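Local coordinates for protein adenylate kinase (Schistosoma mansoni, PDB 3UMF) that probably catalyses the reversible transfer of a phosphate group between adenine nucleotides, turning ATP and AMP into two ADP, at residues 133-138 against 190-195; 32-37 against 137-142; 47-52 against 206-211. All coordinates share one frame; numbering follows the deposited sequence.

Contact 1: 133-138 against 190-195; sequences CLCVIN and KVITID
Val136 and Ile192 join two neighbouring parallel strands, 135-138 and 191-195, at one border of the five-stranded parallel sheet of this Rossmann-like adenylate kinase core. Val136 is bonded through both its backbone polar atoms: its N donates to Lys190 O at 2.7 Å, and its O accepts from Ile192 N at 2.6 Å. Asn138 repeats the pattern two residues on, giving its N to Ile192 O (2.8 Å) and receiving Ile194 N on its O (2.9 Å). The strand axes diverge by 16°.

Side chains alternate between the two faces. With Val191 CG1 anti to the backbone N (chi1 175°), this methyl leans along the strand and lies 4.1 Å from Asn138 CB. Beyond it, one water links the two strands, accepting from Asn138 ND2 at 2.6 Å and also hydrogen-bonding to Thr193 OG1. On the other face Ile137 and Ile194 stand side by side and point the same way, CG2 of the first against CG1 of the second at 4.0 Å, while Cys135 SG rests near the CD1 end of Ile192.

A helix covers each face. Helix 200-212 packs on Ile192 and Ile194, with its Leu211 on Cys135; Tyr185 of helix 179-186 lies against Val136 and Val191. At the start of the pair the Lys190 side chain, bent at chi3, runs back past Leu134 O and sets its NZ 3.0 Å from Cys133 O, NZ lying 17° out of the carbonyl plane.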
# COMPACT_ATOMS: atom_id res chain seq x y z
N CYS A 133 -12.79 -1.86 0.71
CA CYS A 133 -11.85 -2.08 -0.37
C CYS A 133 -12.39 -3.12 -1.35
O CYS A 133 -13.24 -3.94 -1.00
CB CYS A 133 -10.48 -2.51 0.17
SG CYS A 133 -10.37 -4.21 0.75
N LEU A 134 -11.91 -3.06 -2.59
CA LEU A 134 -12.27 -4.05 -3.58
C LEU A 134 -11.48 -5.34 -3.32
O LEU A 134 -12.05 -6.43 -3.28
CB LEU A 134 -11.97 -3.52 -4.99
CG LEU A 134 -12.10 -4.51 -6.14
CD1 LEU A 134 -13.54 -5.00 -6.28
CD2 LEU A 134 -11.61 -3.88 -7.43
N CYS A 135 -10.18 -5.19 -3.14
CA CYS A 135 -9.30 -6.32 -2.84
C CYS A 135 -7.97 -5.84 -2.29
O CYS A 135 -7.69 -4.64 -2.24
CB CYS A 135 -9.07 -7.16 -4.11
SG CYS A 135 -8.20 -6.30 -5.44
N VAL A 136 -7.15 -6.79 -1.85
CA VAL A 136 -5.81 -6.52 -1.39
C VAL A 136 -4.83 -7.32 -2.24
O VAL A 136 -5.01 -8.52 -2.43
CB VAL A 136 -5.63 -6.92 0.09
CG1 VAL A 136 -4.20 -6.66 0.55
CG2 VAL A 136 -6.63 -6.18 0.96
N ILE A 137 -3.82 -6.66 -2.78
CA ILE A 137 -2.75 -7.36 -3.49
C ILE A 137 -1.58 -7.53 -2.54
O ILE A 137 -0.97 -6.54 -2.10
CB ILE A 137 -2.29 -6.60 -4.75
CG1 ILE A 137 -3.49 -6.25 -5.63
CG2 ILE A 137 -1.29 -7.43 -5.53
CD1 ILE A 137 -3.11 -5.47 -6.87
N ASN A 138 -1.26 -8.77 -2.21
CA ASN A 138 -0.12 -9.07 -1.37
C ASN A 138 1.02 -9.63 -2.21
O ASN A 138 0.96 -10.77 -2.66
CB ASN A 138 -0.52 -10.07 -0.28
CG ASN A 138 0.63 -10.41 0.67
OD1 ASN A 138 1.58 -9.64 0.80
ND2 ASN A 138 0.54 -11.56 1.32
N LYS A 190 -10.68 -11.67 -0.11
CA LYS A 190 -10.36 -10.41 -0.78
C LYS A 190 -8.87 -10.20 -0.99
O LYS A 190 -8.45 -9.12 -1.41
CB LYS A 190 -10.93 -9.22 0.00
CG LYS A 190 -12.42 -8.98 -0.19
CD LYS A 190 -12.89 -7.84 0.69
CE LYS A 190 -14.03 -7.06 0.05
NZ LYS A 190 -14.49 -5.95 0.92
N VAL A 191 -8.06 -11.21 -0.69
CA VAL A 191 -6.62 -11.09 -0.85
C VAL A 191 -6.13 -11.80 -2.11
O VAL A 191 -6.39 -12.98 -2.31
CB VAL A 191 -5.85 -11.65 0.38
CG1 VAL A 191 -4.34 -11.63 0.13
CG2 VAL A 191 -6.20 -10.85 1.62
N ILE A 192 -5.43 -11.05 -2.96
CA ILE A 192 -4.73 -11.63 -4.09
C ILE A 192 -3.28 -11.86 -3.68
O ILE A 192 -2.49 -10.92 -3.59
CB ILE A 192 -4.78 -10.71 -5.32
CG1 ILE A 192 -6.22 -10.53 -5.79
CG2 ILE A 192 -3.93 -11.27 -6.45
CD1 ILE A 192 -6.37 -9.55 -6.93
N THR A 193 -2.94 -13.11 -3.42
CA THR A 193 -1.58 -13.45 -3.02
C THR A 193 -0.73 -13.70 -4.26
O THR A 193 -0.94 -14.68 -4.97
CB THR A 193 -1.55 -14.67 -2.08
OG1 THR A 193 -2.28 -14.36 -0.89
CG2 THR A 193 -0.11 -15.02 -1.71
N ILE A 194 0.20 -12.79 -4.53
CA ILE A 194 1.06 -12.92 -5.70
C ILE A 194 2.41 -13.49 -5.30
O ILE A 194 3.05 -13.00 -4.38
CB ILE A 194 1.26 -11.56 -6.41
CG1 ILE A 194 -0.08 -11.00 -6.89
CG2 ILE A 194 2.22 -11.71 -7.59
CD1 ILE A 194 -0.74 -11.84 -7.99
N ASP A 195 2.82 -14.56 -5.98
CA ASP A 195 4.17 -15.09 -5.82
C ASP A 195 5.12 -14.15 -6.56
O ASP A 195 5.19 -14.16 -7.79
CB ASP A 195 4.25 -16.51 -6.39
CG ASP A 195 5.63 -17.14 -6.22
OD1 ASP A 195 6.57 -16.46 -5.77
OD2 ASP A 195 5.76 -18.33 -6.57
O HOH W 1 -1.14 -13.47 1.09

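Contact 2: 32-37 against 137-142; sequences IFVLGG and INFDVS
Ile32 and Ile137 meet at the tight end of this contact, where Ile32 CG2 presses on Ile137 CD1 at 3.6 Å and the two side chains pass each other at a slant. Ile137 has CG1 anti to the carbonyl carbon (chi1 -52°), which turns that branch back toward Ile32 and leaves CG2 for the Phe139 ring, 3.6 Å above one face and offset toward its rim. Val34 takes the edge of the same ring: its CG1 lies in the ring plane, 3.7 Å from Phe139 CE2. Cys46 of helix 42-53 packs on Val34, while Lys42 and Gln45 of that helix touch Phe139.

Three backbone bonds join the strands. Ile137 N donates to Phe33 O at 2.8 Å, Leu35 N donates to Ile137 O, and Phe139 N reaches Leu35 O at 3.0 Å. The two are adjacent inner strands of the parallel sheet in a P-loop kinase fold, and the Gly-rich sequence that starts at Gly36 is the beginning of the P-loop that in this family wraps nucleotide phosphates.

The opposite face is looser. Leu35 and Asn138 both lean on Ile182 of helix 179-186 but barely meet each other. After the bond from Phe139 N to Leu35 O, direct backbone bonding gives way to a water-mediated link. Gly36, having no side chain, comes no closer to Phe139 than the 4.0 Å between its CA and Phe139 O. One residue further a water joins the two backbones, accepting from Gly37 N at 2.9 Å and donating to Phe139 O at 2.6 Å.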
# COMPACT_ATOMS: atom_id res chain seq x y z
N ILE A 32 -7.96 -0.56 -4.12
CA ILE A 32 -7.05 -1.70 -4.08
C ILE A 32 -5.91 -1.43 -3.11
O ILE A 32 -5.03 -0.61 -3.38
CB ILE A 32 -6.47 -1.97 -5.48
CG1 ILE A 32 -7.60 -2.24 -6.48
CG2 ILE A 32 -5.50 -3.14 -5.44
CD1 ILE A 32 -7.17 -2.18 -7.92
N PHE A 33 -5.93 -2.12 -1.98
CA PHE A 33 -4.82 -2.05 -1.03
C PHE A 33 -3.64 -2.83 -1.60
O PHE A 33 -3.81 -3.93 -2.13
CB PHE A 33 -5.24 -2.64 0.31
CG PHE A 33 -6.26 -1.82 1.06
CD1 PHE A 33 -6.33 -0.44 0.90
CD2 PHE A 33 -7.16 -2.42 1.93
CE1 PHE A 33 -7.26 0.31 1.60
CE2 PHE A 33 -8.09 -1.67 2.63
CZ PHE A 33 -8.15 -0.31 2.46
N VAL A 34 -2.44 -2.27 -1.50
CA VAL A 34 -1.23 -2.96 -1.97
C VAL A 34 -0.21 -3.13 -0.85
O VAL A 34 0.23 -2.16 -0.22
CB VAL A 34 -0.59 -2.22 -3.17
CG1 VAL A 34 0.67 -2.94 -3.62
CG2 VAL A 34 -1.58 -2.11 -4.31
N LEU A 35 0.17 -4.38 -0.60
CA LEU A 35 1.14 -4.71 0.44
C LEU A 35 2.37 -5.39 -0.14
O LEU A 35 2.27 -6.17 -1.09
CB LEU A 35 0.50 -5.62 1.49
CG LEU A 35 -0.45 -4.96 2.50
CD1 LEU A 35 -0.94 -5.98 3.51
CD2 LEU A 35 0.25 -3.79 3.19
N GLY A 36 3.53 -5.10 0.44
CA GLY A 36 4.77 -5.70 0.00
C GLY A 36 5.95 -5.21 0.81
O GLY A 36 6.18 -4.00 0.93
N GLY A 37 6.72 -6.15 1.37
CA GLY A 37 7.87 -5.80 2.18
C GLY A 37 9.13 -5.74 1.36
O GLY A 37 9.07 -5.64 0.13
N ILE A 137 -3.82 -6.66 -2.78
CA ILE A 137 -2.75 -7.36 -3.49
C ILE A 137 -1.58 -7.53 -2.54
O ILE A 137 -0.97 -6.54 -2.10
CB ILE A 137 -2.29 -6.60 -4.75
CG1 ILE A 137 -3.49 -6.25 -5.63
CG2 ILE A 137 -1.29 -7.43 -5.53
CD1 ILE A 137 -3.11 -5.47 -6.87
N ASN A 138 -1.26 -8.77 -2.21
CA ASN A 138 -0.12 -9.07 -1.37
C ASN A 138 1.02 -9.63 -2.21
O ASN A 138 0.96 -10.77 -2.66
CB ASN A 138 -0.52 -10.07 -0.28
CG ASN A 138 0.63 -10.41 0.67
OD1 ASN A 138 1.58 -9.64 0.80
ND2 ASN A 138 0.54 -11.56 1.32
N PHE A 139 2.04 -8.81 -2.44
CA PHE A 139 3.22 -9.25 -3.18
C PHE A 139 4.15 -10.01 -2.24
O PHE A 139 4.98 -9.42 -1.55
CB PHE A 139 3.95 -8.06 -3.80
CG PHE A 139 3.22 -7.44 -4.96
CD1 PHE A 139 3.16 -8.08 -6.19
CD2 PHE A 139 2.59 -6.21 -4.83
CE1 PHE A 139 2.49 -7.51 -7.25
CE2 PHE A 139 1.92 -5.63 -5.89
CZ PHE A 139 1.87 -6.29 -7.11
N ASP A 140 4.01 -11.34 -2.24
CA ASP A 140 4.64 -12.19 -1.24
C ASP A 140 5.98 -12.76 -1.71
O ASP A 140 6.07 -13.32 -2.80
CB ASP A 140 3.69 -13.33 -0.87
CG ASP A 140 4.26 -14.24 0.20
OD1 ASP A 140 4.75 -13.72 1.23
OD2 ASP A 140 4.21 -15.47 0.02
N VAL A 141 7.00 -12.61 -0.88
CA VAL A 141 8.28 -13.28 -1.11
C VAL A 141 8.78 -13.92 0.18
O VAL A 141 8.52 -13.42 1.27
CB VAL A 141 9.36 -12.31 -1.65
CG1 VAL A 141 9.02 -11.85 -3.06
CG2 VAL A 141 9.54 -11.11 -0.72
N SER A 142 9.48 -15.04 0.05
CA SER A 142 10.08 -15.71 1.20
C SER A 142 11.33 -14.96 1.62
O SER A 142 11.84 -14.12 0.86
CB SER A 142 10.44 -17.15 0.84
OG SER A 142 11.49 -17.18 -0.11
O HOH W 2 6.02 -8.95 0.83

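Contact 3: 47-52 against 206-211; sequences EKLVQK and KVNHEL
On the helix that offers Val207, Asn208 and Leu211 to Leu49, Glu210 OE2 is gripped by two donors on the side turned from helix 42-53. Lys206 NZ forms a salt bridge with it at 2.9 Å. His209 ND1 donates at 3.2 Å from a ring whose plane contains the oxygen, and the two donors arrive from opposite faces of the carboxylate. Its other oxygen, OE1, pairs with Lys213.

Across the contact the chemistry changes. Leu49 makes its contacts through CD2, which meets Val207 CG1 at 4.0 Å and Leu211 CD1 at 4.1 Å. Leu49 and Asn208 run past each other in opposite directions, bringing CD2 of the leucine within 3.5 Å of Asn208 OD1. Lys52 stretches past the other end of that amide, CG anti to the backbone N (chi1 179°) and the chain extended as far as CE, so that CD lies 3.6 Å from Asn208 ND2; the chain bends only at chi4. Phe204 of helix 200-212 also touches Leu49 and Lys52, and it makes a cation-pi contact with Lys48.

The axes of segments 47-52 and 206-211 approach to 11.9 Å and are inclined at 58°, a separation that side chains span. The two segments are thus joined by van der Waals packing, with the Asn208 amide lying against aliphatic carbon, while the polar cluster round Glu210 lies on the side away from helix 42-53, and its positive neighbours probably favour the ionised carboxylate.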
# COMPACT_ATOMS: atom_id res chain seq x y z
N GLU A 47 3.69 1.01 -10.42
CA GLU A 47 3.95 1.93 -11.53
C GLU A 47 3.37 1.38 -12.82
O GLU A 47 2.76 2.11 -13.60
CB GLU A 47 5.45 2.15 -11.70
CG GLU A 47 6.10 2.96 -10.60
CD GLU A 47 7.61 3.01 -10.73
OE1 GLU A 47 8.14 2.46 -11.72
OE2 GLU A 47 8.27 3.60 -9.84
N LYS A 48 3.57 0.09 -13.04
CA LYS A 48 3.11 -0.55 -14.27
C LYS A 48 1.59 -0.64 -14.32
O LYS A 48 0.99 -0.50 -15.38
CB LYS A 48 3.76 -1.93 -14.43
CG LYS A 48 5.28 -1.88 -14.33
CD LYS A 48 5.95 -2.71 -15.40
CE LYS A 48 5.60 -4.18 -15.27
NZ LYS A 48 6.05 -4.93 -16.47
N LEU A 49 0.97 -0.86 -13.16
CA LEU A 49 -0.49 -0.90 -13.07
C LEU A 49 -1.11 0.45 -13.41
O LEU A 49 -2.08 0.53 -14.16
CB LEU A 49 -0.94 -1.34 -11.68
CG LEU A 49 -0.77 -2.82 -11.33
CD1 LEU A 49 -1.13 -3.06 -9.87
CD2 LEU A 49 -1.64 -3.68 -12.25
N VAL A 50 -0.54 1.51 -12.84
CA VAL A 50 -1.01 2.87 -13.10
C VAL A 50 -0.83 3.22 -14.58
O VAL A 50 -1.68 3.88 -15.17
CB VAL A 50 -0.26 3.90 -12.23
CG1 VAL A 50 -0.57 5.32 -12.67
CG2 VAL A 50 -0.63 3.70 -10.77
N GLN A 51 0.26 2.76 -15.17
CA GLN A 51 0.53 3.02 -16.58
C GLN A 51 -0.48 2.31 -17.48
O GLN A 51 -1.01 2.90 -18.42
CB GLN A 51 1.96 2.61 -16.95
CG GLN A 51 2.36 2.99 -18.36
CD GLN A 51 3.74 2.51 -18.73
OE1 GLN A 51 4.68 3.30 -18.87
NE2 GLN A 51 3.88 1.20 -18.91
N LYS A 52 -0.76 1.04 -17.19
CA LYS A 52 -1.69 0.26 -18.00
C LYS A 52 -3.15 0.64 -17.76
O LYS A 52 -3.92 0.81 -18.71
CB LYS A 52 -1.50 -1.25 -17.75
CG LYS A 52 -2.45 -2.15 -18.55
CD LYS A 52 -2.31 -3.61 -18.14
CE LYS A 52 -3.18 -4.52 -19.01
NZ LYS A 52 -2.61 -4.71 -20.37
N LYS A 206 0.51 -12.08 -14.03
CA LYS A 206 -0.28 -12.79 -13.03
C LYS A 206 -1.21 -11.84 -12.27
O LYS A 206 -2.38 -12.17 -12.03
CB LYS A 206 0.62 -13.54 -12.05
CG LYS A 206 -0.13 -14.37 -11.01
CD LYS A 206 -1.05 -15.39 -11.66
CE LYS A 206 -1.63 -16.35 -10.62
NZ LYS A 206 -2.64 -17.28 -11.21
N VAL A 207 -0.70 -10.67 -11.89
CA VAL A 207 -1.51 -9.66 -11.21
C VAL A 207 -2.72 -9.26 -12.04
O VAL A 207 -3.84 -9.18 -11.53
CB VAL A 207 -0.68 -8.39 -10.89
CG1 VAL A 207 -1.59 -7.27 -10.42
CG2 VAL A 207 0.36 -8.69 -9.83
N ASN A 208 -2.50 -9.03 -13.33
CA ASN A 208 -3.59 -8.65 -14.23
C ASN A 208 -4.61 -9.77 -14.40
O ASN A 208 -5.80 -9.51 -14.56
CB ASN A 208 -3.05 -8.21 -15.59
CG ASN A 208 -2.25 -6.92 -15.50
OD1 ASN A 208 -2.40 -6.15 -14.55
ND2 ASN A 208 -1.40 -6.68 -16.48
N HIS A 209 -4.14 -11.02 -14.37
CA HIS A 209 -5.02 -12.18 -14.48
C HIS A 209 -5.92 -12.28 -13.25
O HIS A 209 -7.11 -12.55 -13.36
CB HIS A 209 -4.20 -13.46 -14.64
CG HIS A 209 -5.03 -14.69 -14.80
ND1 HIS A 209 -5.33 -15.53 -13.74
CD2 HIS A 209 -5.62 -15.24 -15.89
CE1 HIS A 209 -6.07 -16.53 -14.18
NE2 HIS A 209 -6.26 -16.38 -15.48
N GLU A 210 -5.34 -12.04 -12.08
CA GLU A 210 -6.10 -12.12 -10.83
C GLU A 210 -7.06 -10.94 -10.66
O GLU A 210 -8.18 -11.12 -10.18
CB GLU A 210 -5.14 -12.23 -9.64
CG GLU A 210 -4.32 -13.51 -9.65
CD GLU A 210 -5.18 -14.75 -9.68
OE1 GLU A 210 -6.11 -14.85 -8.85
OE2 GLU A 210 -4.93 -15.63 -10.54
N LEU A 211 -6.63 -9.75 -11.07
CA LEU A 211 -7.48 -8.56 -10.98
C LEU A 211 -8.75 -8.67 -11.82
O LEU A 211 -9.75 -8.01 -11.53
CB LEU A 211 -6.70 -7.30 -11.38
CG LEU A 211 -5.79 -6.70 -10.32
CD1 LEU A 211 -4.98 -5.55 -10.90
CD2 LEU A 211 -6.61 -6.23 -9.12

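Contacts 1 and 2 share strand 135-140 and have centres about 7 Å apart, so three adjacent strands of the sheet are tied in sequence; Ile194 O probably accepts from Asp140 N at 2.9 Å. Contact 3 lies about 12 Å from contact 1 and 13 Å from contact 2, centre to centre, and its helix 200-212 lies against the face formed by Ile192, Ile194, Ile137 and Phe139. Val207 reaches both, its CG2 3.5 Å from Phe139 CE1 and 3.8 Å from Ile194 CG1. Strand 30-35 of contact 2 and helix 42-53 of contact 3 flank the P-loop, which in this family binds nucleotide phosphates and probably does so here.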